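Local coordinates for protein putative transcriptional regulator (Clostridium difficile, PDB 3QI7) that is of unknown function but has a periplasmic-binding-protein-like fold and may, as a putative lipoprotein, bind a sugar or other small ligand, at residues 158-163 / 190-195; 226-231 / 250-255; 146-151 / 185-190. All blocks are in the same frame, centred on the assembly; numbering follows the deposited sequence.

Contact 1: residues 158-163 / 190-195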
ATOM      1  N   ALA A 158     -20.091  16.386  -4.823  1.00 25.48           N
ATOM      2  CA  ALA A 158     -19.289  17.001  -3.744  1.00 25.38           C
ATOM      3  C   ALA A 158     -18.320  15.915  -3.254  1.00 23.91           C
ATOM      4  O   ALA A 158     -18.557  14.722  -3.477  1.00 23.72           O
ATOM      5  CB  ALA A 158     -20.194  17.521  -2.576  1.00 21.29           C
ATOM      6  N   PHE A 159     -17.229  16.331  -2.616  1.00 22.99           N
ATOM      7  CA  PHE A 159     -16.286  15.441  -1.954  1.00 20.44           C
ATOM      8  C   PHE A 159     -16.219  15.847  -0.483  1.00 23.58           C
ATOM      9  O   PHE A 159     -15.818  16.983  -0.175  1.00 23.37           O
ATOM     10  CB  PHE A 159     -14.905  15.587  -2.587  1.00 22.63           C
ATOM     11  CG  PHE A 159     -13.872  14.598  -2.110  1.00 20.58           C
ATOM     12  CD1 PHE A 159     -13.319  14.668  -0.810  1.00 19.09           C
ATOM     13  CD2 PHE A 159     -13.360  13.638  -2.997  1.00 20.75           C
ATOM     14  CE1 PHE A 159     -12.346  13.780  -0.440  1.00 22.07           C
ATOM     15  CE2 PHE A 159     -12.402  12.725  -2.585  1.00 19.41           C
ATOM     16  CZ  PHE A 159     -11.890  12.818  -1.327  1.00 16.33           C
ATOM     17  N   ILE A 160     -16.623  14.944   0.411  1.00 23.15           N
ATOM     18  CA  ILE A 160     -16.576  15.205   1.873  1.00 22.71           C
ATOM     19  C   ILE A 160     -15.312  14.520   2.442  1.00 21.79           C
ATOM     20  O   ILE A 160     -15.133  13.325   2.246  1.00 21.15           O
ATOM     21  CB  ILE A 160     -17.863  14.719   2.608  1.00 23.50           C
ATOM     22  CG1 ILE A 160     -19.131  14.980   1.782  1.00 24.60           C
ATOM     23  CG2 ILE A 160     -18.006  15.415   3.995  1.00 20.49           C
ATOM     24  CD1 ILE A 160     -19.430  16.460   1.361  1.00 23.11           C
ATOM     25  N   HIS A 161     -14.415  15.296   3.079  1.00 20.58           N
ATOM     26  CA  HIS A 161     -13.184  14.793   3.712  1.00 18.80           C
ATOM     27  C   HIS A 161     -13.276  14.881   5.229  1.00 23.76           C
ATOM     28  O   HIS A 161     -13.544  15.973   5.761  1.00 24.86           O
ATOM     29  CB  HIS A 161     -12.012  15.661   3.248  1.00 22.40           C
ATOM     30  CG  HIS A 161     -10.669  15.187   3.717  1.00 21.01           C
ATOM     31  ND1 HIS A 161     -10.186  15.447   4.992  1.00 22.02           N
ATOM     32  CD2 HIS A 161      -9.686  14.523   3.066  1.00 21.38           C
ATOM     33  CE1 HIS A 161      -8.970  14.932   5.100  1.00 23.21           C
ATOM     34  NE2 HIS A 161      -8.647  14.362   3.949  1.00 26.20           N
ATOM     35  N   TYR A 162     -13.109  13.732   5.902  1.00 22.52           N
ATOM     36  CA  TYR A 162     -13.238  13.612   7.366  1.00 23.36           C
ATOM     37  C   TYR A 162     -11.880  13.203   7.966  1.00 23.15           C
ATOM     38  O   TYR A 162     -11.284  12.223   7.547  1.00 24.23           O
ATOM     39  CB  TYR A 162     -14.285  12.539   7.735  1.00 23.02           C
ATOM     40  CG  TYR A 162     -15.715  12.908   7.473  1.00 21.64           C
ATOM     41  CD1 TYR A 162     -16.356  13.833   8.252  1.00 20.52           C
ATOM     42  CD2 TYR A 162     -16.448  12.282   6.458  1.00 21.79           C
ATOM     43  CE1 TYR A 162     -17.672  14.179   8.009  1.00 28.79           C
ATOM     44  CE2 TYR A 162     -17.754  12.609   6.214  1.00 31.98           C
ATOM     45  CZ  TYR A 162     -18.377  13.564   7.000  1.00 28.07           C
ATOM     46  OH  TYR A 162     -19.691  13.885   6.754  1.00 32.49           O
ATOM     47  N   ALA A 163     -11.442  13.948   8.990  1.00 26.14           N
ATOM     48  CA  ALA A 163     -10.159  13.772   9.681  1.00 24.44           C
ATOM     49  C   ALA A 163     -10.193  14.658  10.917  1.00 23.85           C
ATOM     50  O   ALA A 163     -10.773  15.745  10.873  1.00 26.82           O
ATOM     51  CB  ALA A 163      -9.002  14.247   8.798  1.00 22.82           C
ATOM     52  N   PRO A 190     -17.126  20.427  -5.854  1.00 28.02           N
ATOM     53  CA  PRO A 190     -17.223  21.019  -4.524  1.00 29.07           C
ATOM     54  C   PRO A 190     -16.531  20.168  -3.454  1.00 26.97           C
ATOM     55  O   PRO A 190     -16.679  18.963  -3.420  1.00 26.59           O
ATOM     56  CB  PRO A 190     -18.738  21.116  -4.294  1.00 31.22           C
ATOM     57  CG  PRO A 190     -19.310  21.250  -5.689  1.00 33.55           C
ATOM     58  CD  PRO A 190     -18.432  20.367  -6.534  1.00 30.89           C
ATOM     59  N   PHE A 191     -15.735  20.814  -2.610  1.00 27.03           N
ATOM     60  CA  PHE A 191     -14.983  20.122  -1.596  1.00 26.42           C
ATOM     61  C   PHE A 191     -15.425  20.620  -0.216  1.00 26.90           C
ATOM     62  O   PHE A 191     -15.536  21.819  -0.003  1.00 25.93           O
ATOM     63  CB  PHE A 191     -13.486  20.350  -1.810  1.00 25.14           C
ATOM     64  CG  PHE A 191     -12.632  19.765  -0.746  1.00 19.84           C
ATOM     65  CD1 PHE A 191     -12.296  18.431  -0.772  1.00 26.00           C
ATOM     66  CD2 PHE A 191     -12.134  20.565   0.283  1.00 26.35           C
ATOM     67  CE1 PHE A 191     -11.495  17.882   0.231  1.00 26.23           C
ATOM     68  CE2 PHE A 191     -11.336  20.036   1.267  1.00 27.49           C
ATOM     69  CZ  PHE A 191     -11.016  18.686   1.245  1.00 30.27           C
ATOM     70  N   VAL A 192     -15.678  19.685   0.700  1.00 27.75           N
ATOM     71  CA  VAL A 192     -16.134  20.003   2.048  1.00 27.71           C
ATOM     72  C   VAL A 192     -15.192  19.370   3.049  1.00 28.31           C
ATOM     73  O   VAL A 192     -15.098  18.148   3.114  1.00 26.72           O
ATOM     74  CB  VAL A 192     -17.560  19.465   2.285  1.00 27.93           C
ATOM     75  CG1 VAL A 192     -18.065  19.865   3.694  1.00 30.81           C
ATOM     76  CG2 VAL A 192     -18.505  19.964   1.151  1.00 30.66           C
ATOM     77  N   GLN A 193     -14.474  20.179   3.837  1.00 27.25           N
ATOM     78  CA  GLN A 193     -13.608  19.603   4.887  1.00 27.36           C
ATOM     79  C   GLN A 193     -14.304  19.654   6.239  1.00 27.73           C
ATOM     80  O   GLN A 193     -14.754  20.712   6.670  1.00 28.36           O
ATOM     81  CB  GLN A 193     -12.248  20.312   4.958  1.00 26.42           C
ATOM     82  CG  GLN A 193     -11.441  19.932   6.173  1.00 30.61           C
ATOM     83  CD  GLN A 193     -10.133  20.652   6.220  1.00 31.96           C
ATOM     84  OE1 GLN A 193      -9.748  21.281   5.251  1.00 34.38           O
ATOM     85  NE2 GLN A 193      -9.462  20.600   7.366  1.00 35.19           N
ATOM     86  N   VAL A 194     -14.393  18.500   6.893  1.00 25.63           N
ATOM     87  CA  VAL A 194     -15.064  18.376   8.175  1.00 26.94           C
ATOM     88  C   VAL A 194     -14.121  17.774   9.199  1.00 28.75           C
ATOM     89  O   VAL A 194     -13.585  16.656   9.005  1.00 26.14           O
ATOM     90  CB  VAL A 194     -16.321  17.522   8.068  1.00 26.25           C
ATOM     91  CG1 VAL A 194     -17.082  17.489   9.442  1.00 26.57           C
ATOM     92  CG2 VAL A 194     -17.216  18.053   6.974  1.00 28.25           C
ATOM     93  N   ASN A 195     -13.919  18.535  10.282  1.00 29.89           N
ATOM     94  CA  ASN A 195     -13.130  18.106  11.432  1.00 30.82           C
ATOM     95  C   ASN A 195     -13.918  17.189  12.360  1.00 30.48           C
ATOM     96  O   ASN A 195     -14.969  17.570  12.925  1.00 33.09           O
ATOM     97  CB  ASN A 195     -12.597  19.303  12.238  1.00 32.55           C
ATOM     98  CG  ASN A 195     -11.474  20.091  11.510  1.00 38.48           C
ATOM     99  OD1 ASN A 195     -10.994  19.720  10.426  1.00 44.67           O
ATOM    100  ND2 ASN A 195     -11.066  21.208  12.128  1.00 48.84           N
TER
HETATM  101  O   HOH W   1     -11.286  16.809   7.332  1.00 28.03           O
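Tyr162 and Val194 run alongside each other on one face of the sheet, with CE1 of the tyrosine ring 3.6 Å from CB of the valine. The CG of Tyr162 lies anti to its carbonyl carbon (chi1 -72°), bringing the far end of the ring closer to the next strand than its root. On the same face CD1 of Ile160 meets CG2 of Val192 at 3.6 Å; beta-branched residues suit such extended backbone. Beneath them the parallel ladder is tight: Phe159 N bonds Pro190 O at 2.8 Å, and His161 N bonds Val192 O almost straight (175°). The ladder slackens toward Ala163, whose N makes only a weak bond to Val194 O at 3.5 Å; a water joins His161 ND1 to Val194 O. On the other face the Phe159 and Phe191 ring planes are tilted by 29° and offset so far that they hardly overlap; CD1 of Phe159 touches CE1 of Phe191 at 3.8 Å, while polar Gln193 and Asn195 face solvent. Helix 171-186, linking these strands in a beta-alpha-beta unit, covers the phenylalanines with Ile180. Helix 203-223 packs on the opposite face, where Asp215 holds the Tyr162 hydroxyl, and strand 228-231 flanks 159-163 on its far side.

Contact 2: residues 226-231 / 250-255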
ATOM      1  N   ASP A 226     -25.392  11.704  -4.605  1.00 26.42           N
ATOM      2  CA  ASP A 226     -24.216  11.607  -5.480  1.00 27.78           C
ATOM      3  C   ASP A 226     -23.082  12.487  -4.988  1.00 27.86           C
ATOM      4  O   ASP A 226     -22.700  13.486  -5.626  1.00 29.28           O
ATOM      5  CB  ASP A 226     -24.537  11.917  -6.937  1.00 29.55           C
ATOM      6  CG  ASP A 226     -25.515  10.918  -7.555  1.00 33.01           C
ATOM      7  OD1 ASP A 226     -25.597   9.768  -7.101  1.00 29.81           O
ATOM      8  OD2 ASP A 226     -26.197  11.303  -8.517  1.00 39.41           O
ATOM      9  N   ILE A 227     -22.536  12.078  -3.848  1.00 26.80           N
ATOM     10  CA  ILE A 227     -21.337  12.690  -3.273  1.00 26.40           C
ATOM     11  C   ILE A 227     -20.375  11.579  -2.940  1.00 25.01           C
ATOM     12  O   ILE A 227     -20.797  10.446  -2.695  1.00 25.17           O
ATOM     13  CB  ILE A 227     -21.672  13.519  -1.999  1.00 25.52           C
ATOM     14  CG1 ILE A 227     -22.211  12.626  -0.852  1.00 27.59           C
ATOM     15  CG2 ILE A 227     -22.693  14.618  -2.372  1.00 26.84           C
ATOM     16  CD1 ILE A 227     -22.746  13.374   0.414  1.00 30.83           C
ATOM     17  N   ASN A 228     -19.083  11.897  -2.941  1.00 22.13           N
ATOM     18  CA  ASN A 228     -18.059  10.979  -2.443  1.00 22.58           C
ATOM     19  C   ASN A 228     -17.711  11.277  -1.002  1.00 23.51           C
ATOM     20  O   ASN A 228     -17.451  12.436  -0.643  1.00 22.68           O
ATOM     21  CB  ASN A 228     -16.775  11.041  -3.271  1.00 22.26           C
ATOM     22  CG  ASN A 228     -15.781   9.953  -2.880  1.00 19.54           C
ATOM     23  OD1 ASN A 228     -16.050   8.791  -3.114  1.00 22.57           O
ATOM     24  ND2 ASN A 228     -14.672  10.323  -2.219  1.00 17.61           N
ATOM     25  N   VAL A 229     -17.662  10.229  -0.171  1.00 20.30           N
ATOM     26  CA  VAL A 229     -17.299  10.419   1.228  1.00 20.66           C
ATOM     27  C   VAL A 229     -15.968   9.697   1.487  1.00 20.23           C
ATOM     28  O   VAL A 229     -15.767   8.540   1.094  1.00 20.46           O
ATOM     29  CB  VAL A 229     -18.412   9.928   2.178  1.00 20.27           C
ATOM     30  CG1 VAL A 229     -17.963  10.014   3.684  1.00 24.07           C
ATOM     31  CG2 VAL A 229     -19.721  10.695   1.945  1.00 22.28           C
ATOM     32  N   PHE A 230     -15.055  10.383   2.163  1.00 20.30           N
ATOM     33  CA  PHE A 230     -13.734   9.836   2.401  1.00 20.49           C
ATOM     34  C   PHE A 230     -13.281  10.091   3.812  1.00 20.08           C
ATOM     35  O   PHE A 230     -13.402  11.219   4.294  1.00 19.57           O
ATOM     36  CB  PHE A 230     -12.754  10.523   1.468  1.00 18.63           C
ATOM     37  CG  PHE A 230     -11.320  10.081   1.642  1.00 21.89           C
ATOM     38  CD1 PHE A 230     -10.908   8.830   1.195  1.00 21.51           C
ATOM     39  CD2 PHE A 230     -10.382  10.924   2.206  1.00 22.37           C
ATOM     40  CE1 PHE A 230      -9.582   8.424   1.294  1.00 21.54           C
ATOM     41  CE2 PHE A 230      -9.061  10.504   2.347  1.00 21.81           C
ATOM     42  CZ  PHE A 230      -8.664   9.250   1.891  1.00 20.31           C
ATOM     43  N   GLY A 231     -12.688   9.067   4.432  1.00 21.33           N
ATOM     44  CA  GLY A 231     -12.065   9.194   5.762  1.00 20.20           C
ATOM     45  C   GLY A 231     -10.629   8.697   5.760  1.00 21.88           C
ATOM     46  O   GLY A 231     -10.137   8.114   4.759  1.00 19.09           O
ATOM     47  N   ILE A 250     -21.367   7.599  -2.768  1.00 23.86           N
ATOM     48  CA  ILE A 250     -20.154   7.054  -3.366  1.00 21.02           C
ATOM     49  C   ILE A 250     -19.005   6.984  -2.352  1.00 21.89           C
ATOM     50  O   ILE A 250     -18.805   7.909  -1.556  1.00 20.61           O
ATOM     51  CB  ILE A 250     -19.686   7.908  -4.581  1.00 22.71           C
ATOM     52  CG1 ILE A 250     -20.756   7.957  -5.671  1.00 23.22           C
ATOM     53  CG2 ILE A 250     -18.410   7.389  -5.162  1.00 20.47           C
ATOM     54  CD1 ILE A 250     -20.727   9.281  -6.485  1.00 22.59           C
ATOM     55  N   VAL A 251     -18.275   5.876  -2.375  1.00 19.61           N
ATOM     56  CA  VAL A 251     -17.010   5.744  -1.640  1.00 20.47           C
ATOM     57  C   VAL A 251     -15.946   5.256  -2.624  1.00 21.28           C
ATOM     58  O   VAL A 251     -15.688   4.050  -2.791  1.00 19.64           O
ATOM     59  CB  VAL A 251     -17.130   4.818  -0.408  1.00 19.11           C
ATOM     60  CG1 VAL A 251     -15.843   4.870   0.415  1.00 21.80           C
ATOM     61  CG2 VAL A 251     -18.382   5.213   0.416  1.00 21.77           C
ATOM     62  N   ALA A 252     -15.298   6.224  -3.265  1.00 20.38           N
ATOM     63  CA  ALA A 252     -14.352   5.905  -4.347  1.00 21.89           C
ATOM     64  C   ALA A 252     -13.186   5.065  -3.802  1.00 19.44           C
ATOM     65  O   ALA A 252     -12.724   4.130  -4.469  1.00 17.24           O
ATOM     66  CB  ALA A 252     -13.848   7.185  -4.992  1.00 21.29           C
ATOM     67  N   GLU A 253     -12.724   5.407  -2.592  1.00 17.20           N
ATOM     68  CA  GLU A 253     -11.637   4.696  -1.903  1.00 18.27           C
ATOM     69  C   GLU A 253     -11.709   4.726  -0.363  1.00 17.73           C
ATOM     70  O   GLU A 253     -12.053   5.734   0.250  1.00 20.78           O
ATOM     71  CB  GLU A 253     -10.255   5.294  -2.322  1.00 17.04           C
ATOM     72  CG  GLU A 253      -9.970   5.260  -3.806  1.00 20.12           C
ATOM     73  CD  GLU A 253      -8.583   5.784  -4.157  1.00 21.90           C
ATOM     74  OE1 GLU A 253      -8.016   6.500  -3.328  1.00 22.35           O
ATOM     75  OE2 GLU A 253      -8.075   5.500  -5.267  1.00 25.92           O
ATOM     76  N   GLN A 254     -11.287   3.630   0.269  1.00 18.80           N
ATOM     77  CA  GLN A 254     -10.947   3.632   1.695  1.00 18.51           C
ATOM     78  C   GLN A 254      -9.720   4.545   1.913  1.00 20.35           C
ATOM     79  O   GLN A 254      -8.975   4.840   0.969  1.00 19.39           O
ATOM     80  CB  GLN A 254     -10.557   2.237   2.144  1.00 18.27           C
ATOM     81  CG  GLN A 254     -11.679   1.158   2.029  1.00 18.24           C
ATOM     82  CD  GLN A 254     -11.132  -0.210   1.693  1.00 21.92           C
ATOM     83  OE1 GLN A 254     -10.793  -0.487   0.538  1.00 18.89           O
ATOM     84  NE2 GLN A 254     -11.003  -1.065   2.708  1.00 18.08           N
ATOM     85  N   SER A 255      -9.497   4.919   3.167  1.00 21.47           N
ATOM     86  CA  SER A 255      -8.272   5.580   3.605  1.00 20.60           C
ATOM     87  C   SER A 255      -7.053   5.007   2.878  1.00 22.11           C
ATOM     88  O   SER A 255      -6.243   5.746   2.297  1.00 23.21           O
ATOM     89  CB  SER A 255      -8.148   5.468   5.134  1.00 25.26           C
ATOM     90  OG  SER A 255      -8.204   4.136   5.619  1.00 21.64           O
TER
HETATM   91  O   HOH W   2     -13.818   7.814  -0.725  1.00 15.88           O
HETATM   92  O   HOH W   3     -12.932   6.414   3.090  1.00 24.84           O
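Asn228 and Ile250 face each other in a single backbone bridge between two segments of the chain running nearly the same way (12° apart): Ile250 N bonds Ile227 O at 2.9 Å, Val229 N bonds Ile250 O at 2.9 Å, and beyond this the two segments part. Side chains and water span the widening gap. Asn228 carries the polar side-chain contact, since an amide can accept and donate at once. With CG anti to the backbone N (chi1 -172°), the amide reaches across to the loop and takes the N-H of Ala252 on OD1, 2.7 Å away and in the carbonyl plane. Its ND2 gives a hydrogen to a water 3.0 Å off, and that water also donates to Val229 O and accepts from Glu253 N. The amide is therefore gripped at both ends, which fixes its rotation. A second water accepts from Gly231 N and donates to Glu253 O. Methyl groups fill in around Asn228 OD1: Ile250 CG2 sits 3.4 Å from it and Ala252 CB 3.3 Å. Farther on, the Phe230 ring turns its edge to the loop, with CD1 3.4 Å from Glu253 O in the plane of the ring, so that the slightly positive C-H rim meets a carbonyl. Gly231 O, buried without a polar partner, lies 3.3 Å from Ser255 CB. Arg143 on helix 140-153 binds the Glu253 carboxylate, and Asp237 takes the Ser255 hydroxyl. After strand 228-231 and helix 234-247 the chain returns beside the same strand, as in a beta-alpha-beta crossover, but bridges it just once before leaving as loop. This is consistent with the edge of a Rossmann-like lobe in a periplasmic-binding-protein fold.

Contact 3: residues 146-151 / 185-190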
ATOM      1  N   VAL A 146      -5.466  11.743  -7.652  1.00 20.51           N
ATOM      2  CA  VAL A 146      -6.120  10.627  -8.340  1.00 21.56           C
ATOM      3  C   VAL A 146      -7.445  10.279  -7.664  1.00 20.81           C
ATOM      4  O   VAL A 146      -8.439   9.977  -8.327  1.00 20.40           O
ATOM      5  CB  VAL A 146      -5.176   9.386  -8.440  1.00 24.05           C
ATOM      6  CG1 VAL A 146      -5.934   8.138  -8.957  1.00 22.25           C
ATOM      7  CG2 VAL A 146      -3.894   9.703  -9.324  1.00 20.30           C
ATOM      8  N   LEU A 147      -7.476  10.369  -6.351  1.00 21.04           N
ATOM      9  CA  LEU A 147      -8.731  10.130  -5.591  1.00 20.24           C
ATOM     10  C   LEU A 147      -9.808  11.188  -5.952  1.00 20.01           C
ATOM     11  O   LEU A 147     -10.993  10.873  -6.103  1.00 20.27           O
ATOM     12  CB  LEU A 147      -8.438  10.122  -4.105  1.00 21.64           C
ATOM     13  CG  LEU A 147      -9.618  10.082  -3.129  1.00 19.77           C
ATOM     14  CD1 LEU A 147     -10.510   8.846  -3.348  1.00 19.39           C
ATOM     15  CD2 LEU A 147      -9.053  10.144  -1.683  1.00 23.94           C
ATOM     16  N   ALA A 148      -9.404  12.445  -6.077  1.00 21.85           N
ATOM     17  CA  ALA A 148     -10.325  13.519  -6.519  1.00 20.11           C
ATOM     18  C   ALA A 148     -10.856  13.225  -7.927  1.00 20.11           C
ATOM     19  O   ALA A 148     -12.072  13.310  -8.188  1.00 22.29           O
ATOM     20  CB  ALA A 148      -9.591  14.884  -6.479  1.00 17.36           C
ATOM     21  N   GLU A 149      -9.964  12.859  -8.839  1.00 19.38           N
ATOM     22  CA  GLU A 149     -10.369  12.561 -10.229  1.00 18.31           C
ATOM     23  C   GLU A 149     -11.306  11.353 -10.295  1.00 18.11           C
ATOM     24  O   GLU A 149     -12.371  11.424 -10.927  1.00 17.67           O
ATOM     25  CB  GLU A 149      -9.150  12.354 -11.118  1.00 17.76           C
ATOM     26  CG  GLU A 149      -8.311  13.618 -11.258  1.00 20.81           C
ATOM     27  CD  GLU A 149      -7.050  13.381 -12.061  1.00 25.98           C
ATOM     28  OE1 GLU A 149      -6.859  12.246 -12.503  1.00 26.72           O
ATOM     29  OE2 GLU A 149      -6.249  14.337 -12.241  1.00 32.96           O
ATOM     30  N   ARG A 150     -10.953  10.281  -9.588  1.00 17.27           N
ATOM     31  CA  ARG A 150     -11.752   9.049  -9.637  1.00 20.24           C
ATOM     32  C   ARG A 150     -13.122   9.256  -9.016  1.00 19.23           C
ATOM     33  O   ARG A 150     -14.116   8.681  -9.499  1.00 20.29           O
ATOM     34  CB  ARG A 150     -10.997   7.849  -9.008  1.00 19.14           C
ATOM     35  CG  ARG A 150      -9.875   7.330  -9.913  1.00 20.82           C
ATOM     36  CD  ARG A 150      -9.010   6.166  -9.324  1.00 21.64           C
ATOM     37  NE  ARG A 150      -7.882   5.905 -10.224  1.00 20.00           N
ATOM     38  CZ  ARG A 150      -6.911   5.024 -10.030  1.00 20.42           C
ATOM     39  NH1 ARG A 150      -6.905   4.205  -8.977  1.00 22.77           N
ATOM     40  NH2 ARG A 150      -5.937   4.951 -10.919  1.00 22.12           N
ATOM     41  N   SER A 151     -13.190  10.080  -7.961  1.00 16.92           N
ATOM     42  CA  SER A 151     -14.457  10.563  -7.413  1.00 18.82           C
ATOM     43  C   SER A 151     -15.343  11.288  -8.465  1.00 19.92           C
ATOM     44  O   SER A 151     -16.551  10.975  -8.619  1.00 17.77           O
ATOM     45  CB  SER A 151     -14.186  11.517  -6.210  1.00 20.07           C
ATOM     46  OG  SER A 151     -13.576  10.810  -5.140  1.00 27.81           O
ATOM     47  N   LYS A 185     -10.750  21.790  -6.882  1.00 27.57           N
ATOM     48  CA  LYS A 185     -10.896  23.145  -7.411  1.00 30.13           C
ATOM     49  C   LYS A 185     -10.694  23.190  -8.925  1.00 28.52           C
ATOM     50  O   LYS A 185     -11.482  23.832  -9.638  1.00 28.49           O
ATOM     51  CB  LYS A 185      -9.934  24.134  -6.736  1.00 29.54           C
ATOM     52  CG  LYS A 185     -10.280  25.615  -7.045  1.00 41.98           C
ATOM     53  CD  LYS A 185      -9.128  26.391  -7.750  1.00 48.71           C
ATOM     54  CE  LYS A 185      -8.269  27.213  -6.789  1.00 55.37           C
ATOM     55  NZ  LYS A 185      -8.701  28.651  -6.648  1.00 55.74           N
ATOM     56  N   ASN A 186      -9.661  22.502  -9.420  1.00 27.91           N
ATOM     57  CA  ASN A 186      -9.370  22.495 -10.842  1.00 28.60           C
ATOM     58  C   ASN A 186     -10.443  21.798 -11.690  1.00 27.81           C
ATOM     59  O   ASN A 186     -10.645  22.181 -12.848  1.00 28.83           O
ATOM     60  CB  ASN A 186      -8.023  21.811 -11.127  1.00 29.46           C
ATOM     61  CG  ASN A 186      -6.830  22.624 -10.655  1.00 34.50           C
ATOM     62  OD1 ASN A 186      -6.900  23.834 -10.557  1.00 35.97           O
ATOM     63  ND2 ASN A 186      -5.713  21.944 -10.372  1.00 31.28           N
ATOM     64  N   ILE A 187     -11.125  20.798 -11.119  1.00 24.21           N
ATOM     65  CA  ILE A 187     -12.083  19.977 -11.859  1.00 25.13           C
ATOM     66  C   ILE A 187     -13.549  20.273 -11.488  1.00 25.19           C
ATOM     67  O   ILE A 187     -14.451  19.515 -11.818  1.00 25.83           O
ATOM     68  CB  ILE A 187     -11.746  18.466 -11.712  1.00 22.24           C
ATOM     69  CG1 ILE A 187     -11.987  17.937 -10.298  1.00 22.70           C
ATOM     70  CG2 ILE A 187     -10.285  18.256 -12.116  1.00 21.87           C
ATOM     71  CD1 ILE A 187     -11.768  16.432 -10.092  1.00 23.33           C
ATOM     72  N   GLY A 188     -13.771  21.359 -10.769  1.00 24.71           N
ATOM     73  CA  GLY A 188     -15.129  21.795 -10.484  1.00 24.33           C
ATOM     74  C   GLY A 188     -15.901  20.862  -9.601  1.00 27.01           C
ATOM     75  O   GLY A 188     -17.105  20.729  -9.771  1.00 28.56           O
ATOM     76  N   LEU A 189     -15.220  20.214  -8.658  1.00 25.59           N
ATOM     77  CA  LEU A 189     -15.880  19.352  -7.672  1.00 26.27           C
ATOM     78  C   LEU A 189     -15.923  20.055  -6.316  1.00 26.30           C
ATOM     79  O   LEU A 189     -14.886  20.230  -5.665  1.00 27.10           O
ATOM     80  CB  LEU A 189     -15.126  18.026  -7.518  1.00 27.45           C
ATOM     81  CG  LEU A 189     -15.634  16.959  -6.529  1.00 23.02           C
ATOM     82  CD1 LEU A 189     -17.161  16.764  -6.646  1.00 23.37           C
ATOM     83  CD2 LEU A 189     -14.886  15.648  -6.771  1.00 21.72           C
ATOM     84  N   PRO A 190     -17.126  20.427  -5.854  1.00 28.02           N
ATOM     85  CA  PRO A 190     -17.223  21.019  -4.524  1.00 29.07           C
ATOM     86  C   PRO A 190     -16.531  20.168  -3.454  1.00 26.97           C
ATOM     87  O   PRO A 190     -16.679  18.963  -3.420  1.00 26.59           O
ATOM     88  CB  PRO A 190     -18.738  21.116  -4.294  1.00 31.22           C
ATOM     89  CG  PRO A 190     -19.310  21.250  -5.689  1.00 33.55           C
ATOM     90  CD  PRO A 190     -18.432  20.367  -6.534  1.00 30.89           C
TER
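Ile187 reaches Ala148 by way of its torsions: CG1 stands between the backbone N and the carbonyl carbon (chi1 69°), and the chain beyond is fully extended (chi2 176°), which carries CD1 to 3.7 Å from Ala148 O. Leu189 holds its CG anti to the backbone N (chi1 180°) and brings CD2 to 3.9 Å from the same carbonyl oxygen. The two methyl groups thus converge on one turn of the helix. Ile187 CD1 also lies 4.1 Å from Glu149 CA, and Leu189 CD2 is 4.2 Å from Ser151 CB. Ala148 suits the spot because its short side chain lets these longer ones come up to the helix backbone; its CB is 4.5 Å from Ile187 CD1. The contact is small, and it is wholly a matter of van der Waals packing. In the fold it sets helix 140-153 against the turn that follows helix 171-186, within the layer of helices on one face of the parallel sheet. The backbone leaves helical geometry at Ile187, and Gly188, whose positive phi is easy for glycine, helps turn the chain toward strand 191-196. Ser151 offers its CB to the leucine while its hydroxyl turns back: OG donates to Leu147 O at 2.8 Å, and Ser151 N reaches that oxygen from the opposite face of its plane at 3.0 Å, so the hydroxyl of this buried serine finds its acceptor within its own helix. Toward the more open side, the Glu149 carboxylate pairs with Lys145 one turn back, and Lys152 donates to Ile187 O.

How the contacts relate
All three contacts belong to one lobe, where the central strand 159-164 has 191-196 on one side and 228-231 on the other. Contact 1 joins the first of these pairs and is only partly buried; contact 2, on the far side of 228-231, is buried almost throughout, with Asp226 partly exposed. Contact 3 packs helix against turn above the sheet: Ala148, Ser151 and Leu189 are buried, Glu149 and Ile187 nearer the surface. It shares Pro190 with contact 1, and Phe159 touches Leu147 and Ser151 of contact 3 as well as Asn228 of contact 2. A regular backbone ladder dominates contact 1, in contact 2 a two-bond bridge gives way to an amide and waters, and contact 3 relies on aliphatic packing.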